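Local coordinates for putative secreted endoglycosylceramidase (Rhodococcus hoagii, PDB 6JYZ), which probably hydrolyses the glycosidic bond between a galactose-containing glycan and ceramide, as an endogalactosylceramidase of glycoside hydrolase family 5, at residues F71-N85 with D112-H125. Numbering follows the deposited sequence.
Sequences FEAMAALGFDVVRLN and DAKDNGIYTVLDMH
With CG anti to the backbone N (chi1 -177°) and its chain extended as far as NE, Arg83 lays its guanidinium across the carboxylate of Asp123, whose own CG is also anti to N (chi1 158°). The planes lie stacked 10° apart, with Asp123 OD2 over the centre of one guanidinium face; no N-H points at it, and charge alone joins the pair. Arg83 also hydrogen-bonds Asn46 and Asn221 and forms salt bridges with Asp218, Glu263 and Glu329. Two residues further along, on the same face, Asn85 suits its place because its ND2 can donate to Asp123 OD2 (2.8 Å), while its amide carbon lies over one face of the His125 ring. The position of OD2 is less sure, which qualifies both its contacts.

Strands 81-85 and 119-124 are parallel neighbours in the (beta/alpha)8 barrel of glycoside hydrolase family 5, whose active site lies at the C-terminal strand ends. Bonds such as Val121 N to Val82 O, 2.8 Å, zip them together. On the reverse side beta-branched Val82 and Thr120, suited to extended strands, lie side by side.

Before the strands, Met74 CE and Ala113 N lie over opposite faces of the Phe71 ring, and the small Ala113 CB comes within 3.6 Å of Phe71 CD1. Ile118 sends CD1 to Met74 CB, 3.8 Å away. Asn116 ND2 bonds Asp112 O at 2.9 Å and, through a water, reaches Glu72, which also pairs with Arg68. Gly117, at positive phi, closes its helix in a Schellman motif.

Several acidic and amide partners would hold the guanidinium rigidly, consistent with this polar cluster lining the active-site end, whereas Phe71, Met74, Ala113 and Ile118 pack between the helix ends.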
loop_
_atom_site.group_PDB
_atom_site.type_symbol
_atom_site.label_atom_id
_atom_site.label_comp_id
_atom_site.label_asym_id
_atom_site.label_seq_id
_atom_site.Cartn_x
_atom_site.Cartn_y
_atom_site.Cartn_z
ATOM N N PHE A 71 -6.673 13.606 -5.471
ATOM C CA PHE A 71 -5.266 13.832 -5.153
ATOM C C PHE A 71 -5.079 15.203 -4.496
ATOM O O PHE A 71 -4.225 15.358 -3.612
ATOM C CB PHE A 71 -4.414 13.670 -6.411
ATOM C CG PHE A 71 -4.468 12.236 -6.917
ATOM C CD1 PHE A 71 -3.693 11.274 -6.278
ATOM C CD2 PHE A 71 -5.294 11.836 -7.960
ATOM C CE1 PHE A 71 -3.765 9.938 -6.689
ATOM C CE2 PHE A 71 -5.376 10.497 -8.367
ATOM C CZ PHE A 71 -4.608 9.555 -7.700
ATOM N N GLU A 72 -5.896 16.218 -4.859
ATOM C CA GLU A 72 -5.825 17.500 -4.154
ATOM C C GLU A 72 -6.249 17.281 -2.712
ATOM O O GLU A 72 -5.637 17.847 -1.787
ATOM C CB GLU A 72 -6.764 18.490 -4.879
ATOM C CG GLU A 72 -6.259 18.799 -6.285
ATOM C CD GLU A 72 -7.291 19.488 -7.213
ATOM O OE1 GLU A 72 -8.393 19.795 -6.706
ATOM O OE2 GLU A 72 -6.936 19.738 -8.380
ATOM N N ALA A 73 -7.286 16.484 -2.448
ATOM C CA ALA A 73 -7.728 16.214 -1.109
ATOM C C ALA A 73 -6.664 15.467 -0.306
ATOM O O ALA A 73 -6.516 15.666 0.914
ATOM C CB ALA A 73 -9.055 15.506 -1.090
ATOM N N MET A 74 -5.954 14.511 -0.951
ATOM C CA MET A 74 -4.876 13.785 -0.240
ATOM C C MET A 74 -3.783 14.758 0.152
ATOM O O MET A 74 -3.263 14.659 1.287
ATOM C CB MET A 74 -4.263 12.738 -1.170
ATOM C CG MET A 74 -5.268 11.602 -1.421
ATOM S SD MET A 74 -4.585 10.482 -2.748
ATOM C CE MET A 74 -6.118 10.099 -3.594
ATOM N N ALA A 75 -3.394 15.631 -0.767
ATOM C CA ALA A 75 -2.345 16.608 -0.447
ATOM C C ALA A 75 -2.800 17.524 0.702
ATOM O O ALA A 75 -1.934 17.985 1.462
ATOM C CB ALA A 75 -2.002 17.404 -1.658
ATOM N N ALA A 76 -4.118 17.757 0.831
ATOM C CA ALA A 76 -4.610 18.618 1.900
ATOM C C ALA A 76 -4.581 17.930 3.246
ATOM O O ALA A 76 -4.814 18.617 4.284
ATOM C CB ALA A 76 -5.977 19.127 1.504
ATOM N N LEU A 77 -4.289 16.607 3.333
ATOM C CA LEU A 77 -3.991 15.921 4.577
ATOM C C LEU A 77 -2.492 15.739 4.757
ATOM O O LEU A 77 -2.103 15.056 5.724
ATOM C CB LEU A 77 -4.712 14.567 4.626
ATOM C CG LEU A 77 -6.210 14.710 4.614
ATOM C CD1 LEU A 77 -6.881 13.368 4.286
ATOM C CD2 LEU A 77 -6.737 15.209 5.967
ATOM N N GLY A 78 -1.685 16.281 3.849
ATOM C CA GLY A 78 -0.236 16.196 4.005
ATOM C C GLY A 78 0.406 14.988 3.288
ATOM O O GLY A 78 1.619 14.865 3.330
ATOM N N PHE A 79 -0.416 14.134 2.641
ATOM C CA PHE A 79 0.164 12.895 2.098
ATOM C C PHE A 79 1.107 13.185 0.941
ATOM O O PHE A 79 0.839 14.060 0.108
ATOM C CB PHE A 79 -0.988 12.049 1.565
ATOM C CG PHE A 79 -1.983 11.580 2.568
ATOM C CD1 PHE A 79 -1.763 11.699 3.936
ATOM C CD2 PHE A 79 -3.149 10.948 2.140
ATOM C CE1 PHE A 79 -2.704 11.199 4.856
ATOM C CE2 PHE A 79 -4.088 10.494 3.051
ATOM C CZ PHE A 79 -3.854 10.598 4.401
ATOM N N ASP A 80 2.206 12.438 0.891
ATOM C CA ASP A 80 3.152 12.546 -0.201
ATOM C C ASP A 80 3.376 11.216 -0.945
ATOM O O ASP A 80 4.268 11.151 -1.766
ATOM C CB ASP A 80 4.516 13.104 0.236
ATOM C CG ASP A 80 5.256 12.180 1.158
ATOM O OD1 ASP A 80 4.726 11.100 1.501
ATOM O OD2 ASP A 80 6.432 12.550 1.521
ATOM N N VAL A 81 2.487 10.249 -0.703
ATOM C CA VAL A 81 2.541 9.006 -1.484
ATOM C C VAL A 81 1.118 8.481 -1.558
ATOM O O VAL A 81 0.274 8.707 -0.712
ATOM C CB VAL A 81 3.482 7.959 -0.820
ATOM C CG1 VAL A 81 2.890 7.354 0.451
ATOM C CG2 VAL A 81 3.873 6.855 -1.793
ATOM N N VAL A 82 0.902 7.716 -2.624
ATOM C CA VAL A 82 -0.308 6.911 -2.778
ATOM C C VAL A 82 0.117 5.490 -3.164
ATOM O O VAL A 82 1.046 5.304 -3.950
ATOM C CB VAL A 82 -1.215 7.490 -3.867
ATOM C CG1 VAL A 82 -0.514 7.655 -5.178
ATOM C CG2 VAL A 82 -2.427 6.628 -4.120
ATOM N N ARG A 83 -0.528 4.517 -2.544
ATOM C CA ARG A 83 -0.417 3.124 -2.991
ATOM C C ARG A 83 -1.628 2.889 -3.894
ATOM O O ARG A 83 -2.755 2.791 -3.446
ATOM C CB ARG A 83 -0.325 2.181 -1.786
ATOM C CG ARG A 83 -0.120 0.718 -2.246
ATOM C CD ARG A 83 0.249 -0.126 -1.037
ATOM N NE ARG A 83 0.377 -1.555 -1.331
ATOM C CZ ARG A 83 -0.472 -2.504 -0.936
ATOM N NH1 ARG A 83 -1.673 -2.236 -0.429
ATOM N NH2 ARG A 83 -0.055 -3.783 -1.075
ATOM N N LEU A 84 -1.329 2.877 -5.201
ATOM C CA LEU A 84 -2.376 2.805 -6.220
ATOM C C LEU A 84 -2.666 1.331 -6.512
ATOM O O LEU A 84 -1.792 0.621 -7.038
ATOM C CB LEU A 84 -1.883 3.579 -7.451
ATOM C CG LEU A 84 -2.969 3.783 -8.502
ATOM C CD1 LEU A 84 -4.024 4.808 -8.059
ATOM C CD2 LEU A 84 -2.307 4.247 -9.780
ATOM N N ASN A 85 -3.841 0.892 -6.094
ATOM C CA ASN A 85 -4.168 -0.541 -6.186
ATOM C C ASN A 85 -4.682 -0.823 -7.599
ATOM O O ASN A 85 -5.831 -0.455 -7.911
ATOM C CB ASN A 85 -5.242 -0.866 -5.139
ATOM C CG ASN A 85 -5.013 -0.282 -3.754
ATOM O OD1 ASN A 85 -5.946 0.353 -3.223
ATOM N ND2 ASN A 85 -3.859 -0.504 -3.141
ATOM N N ASP A 112 -1.708 13.172 -11.891
ATOM C CA ASP A 112 -2.496 13.940 -10.945
ATOM C C ASP A 112 -1.886 13.894 -9.554
ATOM O O ASP A 112 -1.830 14.932 -8.839
ATOM C CB ASP A 112 -3.919 13.405 -10.870
ATOM C CG ASP A 112 -4.783 13.700 -12.111
ATOM O OD1 ASP A 112 -4.452 14.685 -12.868
ATOM O OD2 ASP A 112 -5.808 12.998 -12.263
ATOM N N ALA A 113 -1.369 12.745 -9.131
ATOM C CA ALA A 113 -0.648 12.685 -7.858
ATOM C C ALA A 113 0.595 13.559 -7.937
ATOM O O ALA A 113 0.824 14.376 -7.012
ATOM C CB ALA A 113 -0.324 11.199 -7.584
ATOM N N LYS A 114 1.417 13.465 -8.953
ATOM C CA LYS A 114 2.650 14.229 -9.050
ATOM C C LYS A 114 2.369 15.731 -9.025
ATOM O O LYS A 114 3.115 16.474 -8.342
ATOM C CB LYS A 114 3.392 13.787 -10.311
ATOM C CG LYS A 114 4.726 14.468 -10.612
ATOM C CD LYS A 114 5.230 14.024 -12.044
ATOM C CE LYS A 114 6.684 14.473 -12.226
ATOM N NZ LYS A 114 7.393 13.862 -13.402
ATOM N N ASP A 115 1.285 16.158 -9.657
ATOM C CA ASP A 115 0.943 17.587 -9.716
ATOM C C ASP A 115 0.641 18.053 -8.296
ATOM O O ASP A 115 0.646 19.281 -8.066
ATOM C CB ASP A 115 -0.280 17.762 -10.618
ATOM C CG ASP A 115 0.012 17.709 -12.123
ATOM O OD1 ASP A 115 1.162 17.664 -12.488
ATOM O OD2 ASP A 115 -1.023 17.619 -12.846
ATOM N N ASN A 116 0.308 17.170 -7.344
ATOM C CA ASN A 116 -0.050 17.521 -5.986
ATOM C C ASN A 116 1.063 17.116 -5.011
ATOM O O ASN A 116 0.770 17.018 -3.821
ATOM C CB ASN A 116 -1.397 16.897 -5.644
ATOM C CG ASN A 116 -2.502 17.643 -6.336
ATOM O OD1 ASN A 116 -2.853 18.735 -5.861
ATOM N ND2 ASN A 116 -2.998 17.160 -7.468
ATOM N N GLY A 117 2.244 16.841 -5.520
ATOM C CA GLY A 117 3.364 16.519 -4.659
ATOM C C GLY A 117 3.339 15.093 -4.091
ATOM O O GLY A 117 3.902 14.847 -3.015
ATOM N N ILE A 118 2.698 14.170 -4.804
ATOM C CA ILE A 118 2.479 12.809 -4.278
ATOM C C ILE A 118 3.164 11.859 -5.224
ATOM O O ILE A 118 2.844 11.824 -6.433
ATOM C CB ILE A 118 0.980 12.567 -4.200
ATOM C CG1 ILE A 118 0.321 13.567 -3.229
ATOM C CG2 ILE A 118 0.681 11.104 -3.779
ATOM C CD1 ILE A 118 -1.205 13.434 -3.236
ATOM N N TYR A 119 4.038 11.017 -4.696
ATOM C CA TYR A 119 4.631 9.889 -5.395
ATOM C C TYR A 119 3.651 8.713 -5.446
ATOM O O TYR A 119 2.773 8.585 -4.592
ATOM C CB TYR A 119 5.853 9.391 -4.615
ATOM C CG TYR A 119 7.076 10.280 -4.673
ATOM C CD1 TYR A 119 7.985 10.110 -5.698
ATOM C CD2 TYR A 119 7.379 11.182 -3.660
ATOM C CE1 TYR A 119 9.154 10.851 -5.774
ATOM C CE2 TYR A 119 8.560 11.913 -3.699
ATOM C CZ TYR A 119 9.407 11.765 -4.775
ATOM O OH TYR A 119 10.577 12.508 -4.802
ATOM N N THR A 120 3.821 7.829 -6.434
ATOM C CA THR A 120 2.959 6.672 -6.588
ATOM C C THR A 120 3.711 5.365 -6.457
ATOM O O THR A 120 4.721 5.140 -7.144
ATOM C CB THR A 120 2.297 6.704 -7.956
ATOM O OG1 THR A 120 1.469 7.865 -8.053
ATOM C CG2 THR A 120 1.374 5.510 -8.179
ATOM N N VAL A 121 3.196 4.477 -5.594
ATOM C CA VAL A 121 3.575 3.078 -5.587
ATOM C C VAL A 121 2.553 2.341 -6.433
ATOM O O VAL A 121 1.341 2.419 -6.163
ATOM C CB VAL A 121 3.607 2.525 -4.153
ATOM C CG1 VAL A 121 3.734 0.999 -4.174
ATOM C CG2 VAL A 121 4.693 3.163 -3.332
ATOM N N LEU A 122 3.020 1.627 -7.462
ATOM C CA LEU A 122 2.122 0.789 -8.261
ATOM C C LEU A 122 1.995 -0.573 -7.579
ATOM O O LEU A 122 2.977 -1.300 -7.509
ATOM C CB LEU A 122 2.695 0.617 -9.677
ATOM C CG LEU A 122 2.817 1.938 -10.469
ATOM C CD1 LEU A 122 3.507 1.630 -11.777
ATOM C CD2 LEU A 122 1.445 2.524 -10.707
ATOM N N ASP A 123 0.791 -0.879 -7.114
ATOM C CA ASP A 123 0.564 -2.115 -6.370
ATOM C C ASP A 123 -0.298 -3.074 -7.184
ATOM O O ASP A 123 -1.449 -2.765 -7.452
ATOM C CB ASP A 123 -0.123 -1.746 -5.041
ATOM C CG ASP A 123 -0.897 -2.863 -4.392
ATOM O OD1 ASP A 123 -0.536 -4.035 -4.491
ATOM O OD2 ASP A 123 -1.964 -2.525 -3.795
ATOM N N MET A 124 0.297 -4.214 -7.529
ATOM C CA MET A 124 -0.459 -5.253 -8.236
ATOM C C MET A 124 -1.334 -5.924 -7.191
ATOM O O MET A 124 -0.867 -6.826 -6.465
ATOM C CB MET A 124 0.528 -6.216 -8.887
ATOM C CG MET A 124 -0.120 -7.161 -9.901
ATOM S SD MET A 124 -0.682 -6.310 -11.439
ATOM C CE MET A 124 0.883 -5.856 -12.169
ATOM N N HIS A 125 -2.551 -5.445 -7.057
ATOM C CA HIS A 125 -3.373 -5.757 -5.903
ATOM C C HIS A 125 -4.220 -6.975 -6.171
ATOM O O HIS A 125 -4.677 -7.259 -7.281
ATOM C CB HIS A 125 -4.280 -4.568 -5.566
ATOM C CG HIS A 125 -4.687 -4.534 -4.110
ATOM N ND1 HIS A 125 -5.854 -4.997 -3.531
ATOM C CD2 HIS A 125 -3.873 -4.070 -3.126
ATOM C CE1 HIS A 125 -5.690 -4.763 -2.177
ATOM N NE2 HIS A 125 -4.531 -4.222 -1.953
HETATM O O HOH W 1 -4.464 18.859 -9.363
HETATM O O HOH W 2 1.512 16.422 -1.174
#